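Local coordinates for protein endo-1,4-beta-xylanase D (Paenibacillus polymyxa, PDB 1W0N) that hydrolyses the beta-1,4 linkages of xylan, here represented by its calcium-dependent family 36 carbohydrate-binding module, which probably binds xylan, at residues A[58-63]-A[92-97]. Residues are numbered along the deposited sequence; the frame is centred on the assembly and turned at random.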
loop_
_atom_site.group_PDB
_atom_site.type_symbol
_atom_site.label_atom_id
_atom_site.label_comp_id
_atom_site.label_asym_id
_atom_site.label_seq_id
_atom_site.Cartn_x
_atom_site.Cartn_y
_atom_site.Cartn_z
ATOM N N ASN A 58 -5.151 -7.594 -10.771
ATOM C CA ASN A 58 -4.653 -8.161 -9.537
ATOM C C ASN A 58 -3.600 -7.218 -8.991
ATOM O O ASN A 58 -2.802 -6.646 -9.746
ATOM C CB ASN A 58 -4.030 -9.531 -9.800
ATOM C CG ASN A 58 -4.979 -10.498 -10.452
ATOM O OD1 ASN A 58 -4.630 -11.160 -11.482
ATOM N ND2 ASN A 58 -6.129 -10.618 -9.920
ATOM N N ILE A 59 -3.615 -7.017 -7.664
ATOM C CA ILE A 59 -2.726 -6.060 -7.046
ATOM C C ILE A 59 -2.025 -6.726 -5.866
ATOM O O ILE A 59 -2.691 -7.240 -4.966
ATOM C CB ILE A 59 -3.462 -4.820 -6.554
ATOM C CG1 ILE A 59 -4.383 -4.230 -7.623
ATOM C CG2 ILE A 59 -2.461 -3.762 -6.123
ATOM C CD1 ILE A 59 -5.785 -4.289 -7.295
ATOM N N SER A 60 -0.687 -6.687 -5.873
ATOM C CA SER A 60 0.082 -7.227 -4.768
ATOM C C SER A 60 0.936 -6.127 -4.154
ATOM O O SER A 60 1.411 -5.228 -4.843
ATOM C CB SER A 60 0.955 -8.390 -5.208
ATOM O OG SER A 60 0.206 -9.558 -5.499
ATOM N N VAL A 61 1.114 -6.221 -2.836
ATOM C CA VAL A 61 1.994 -5.322 -2.104
ATOM C C VAL A 61 2.872 -6.191 -1.217
ATOM O O VAL A 61 2.375 -7.070 -0.506
ATOM C CB VAL A 61 1.211 -4.291 -1.263
ATOM C CG1 VAL A 61 2.132 -3.511 -0.313
ATOM C CG2 VAL A 61 0.492 -3.316 -2.188
ATOM N N ARG A 62 4.195 -5.938 -1.258
ATOM C CA ARG A 62 5.099 -6.537 -0.294
ATOM C C ARG A 62 5.209 -5.583 0.895
ATOM O O ARG A 62 5.462 -4.391 0.714
ATOM C CB ARG A 62 6.475 -6.804 -0.904
ATOM C CG ARG A 62 7.420 -7.479 0.071
ATOM C CD ARG A 62 8.667 -8.005 -0.604
ATOM N NE ARG A 62 9.486 -8.814 0.288
ATOM C CZ ARG A 62 10.691 -8.500 0.769
ATOM N NH1 ARG A 62 11.244 -7.311 0.558
ATOM N NH2 ARG A 62 11.362 -9.410 1.493
ATOM N N GLY A 63 4.971 -6.118 2.090
ATOM C CA GLY A 63 4.945 -5.301 3.282
ATOM C C GLY A 63 5.244 -6.122 4.522
ATOM O O GLY A 63 5.445 -7.332 4.458
ATOM N N PRO A 92 8.587 -9.718 6.091
ATOM C CA PRO A 92 7.830 -9.287 4.912
ATOM C C PRO A 92 7.148 -10.440 4.186
ATOM O O PRO A 92 7.718 -11.522 4.034
ATOM C CB PRO A 92 8.887 -8.639 4.012
ATOM C CG PRO A 92 9.967 -8.184 4.986
ATOM C CD PRO A 92 9.999 -9.277 6.027
ATOM N N THR A 93 5.947 -10.161 3.685
ATOM C CA THR A 93 5.263 -11.052 2.773
ATOM C C THR A 93 4.640 -10.240 1.644
ATOM O O THR A 93 4.442 -9.039 1.754
ATOM C CB THR A 93 4.143 -11.882 3.430
ATOM O OG1 THR A 93 3.057 -11.026 3.812
ATOM C CG2 THR A 93 4.602 -12.651 4.677
ATOM N N VAL A 94 4.305 -10.968 0.561
ATOM C CA VAL A 94 3.534 -10.407 -0.522
ATOM C C VAL A 94 2.059 -10.762 -0.276
ATOM O O VAL A 94 1.699 -11.943 -0.178
ATOM C CB VAL A 94 4.009 -10.935 -1.890
ATOM C CG1 VAL A 94 3.102 -10.450 -3.011
ATOM C CG2 VAL A 94 5.458 -10.530 -2.160
ATOM N N GLN A 95 1.232 -9.733 -0.172
ATOM C CA GLN A 95 -0.206 -9.876 0.003
ATOM C C GLN A 95 -0.890 -9.410 -1.276
ATOM O O GLN A 95 -0.361 -8.577 -2.008
ATOM C CB GLN A 95 -0.662 -9.073 1.219
ATOM C CG GLN A 95 -0.063 -9.590 2.521
ATOM C CD GLN A 95 -0.589 -10.954 2.921
ATOM O OE1 GLN A 95 -1.789 -11.255 2.721
ATOM N NE2 GLN A 95 0.253 -11.763 3.513
ATOM N N THR A 96 -2.091 -9.955 -1.530
ATOM C CA THR A 96 -2.738 -9.789 -2.810
ATOM C C THR A 96 -4.233 -9.501 -2.659
ATOM O O THR A 96 -4.914 -10.083 -1.813
ATOM C CB THR A 96 -2.543 -11.083 -3.641
ATOM O OG1 THR A 96 -1.126 -11.300 -3.821
ATOM C CG2 THR A 96 -3.162 -10.995 -5.034
ATOM N N LEU A 97 -4.706 -8.607 -3.539
ATOM C CA LEU A 97 -6.116 -8.379 -3.813
ATOM C C LEU A 97 -6.329 -8.731 -5.278
ATOM O O LEU A 97 -5.761 -8.091 -6.162
ATOM C CB LEU A 97 -6.481 -6.907 -3.600
ATOM C CG LEU A 97 -6.469 -6.427 -2.148
ATOM C CD1 LEU A 97 -6.544 -4.907 -2.070
ATOM C CD2 LEU A 97 -7.648 -7.061 -1.402
#
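R62 sets one face of its guanidinium over CB of P92, displaced toward the rim of the group, with R62 NH2 3.6 Å from P92 CB. R62 CG lies anti to the R62 backbone N (chi1 -178°) and the chain runs extended to NE, which carries the head past V94 to the proline. R62 NH1 then forms a salt bridge with D125, a calcium ligand, and F34 packs against both R62 and P92. With an alanine here, D125 would probably lose its positive partner and P92 CB the guanidinium face that lies over it. On the same face of the sheet, V94 CG1 rests 3.7 Å from S60 CB, and S60 OG and T96 OG1 share a hydrogen bond of 2.8 Å across a non-hydrogen-bonded pair. Paired backbone hydrogen bonds join I59 with L97, V61 with Q95 and G63 with T93. On the other face, Q95 bends at chi2 so that Q95 NE2 donates to T93 OG1 at 2.9 Å, nearly straight and with the oxygen in the amide plane of Q95. Strand 56-65 thus runs between 93-101 and 122-130 in one sheet, and V61 and L97 meet F85 of strand 80-88 in the other sheet, as in the beta-sandwich of carbohydrate-binding modules related to family 6.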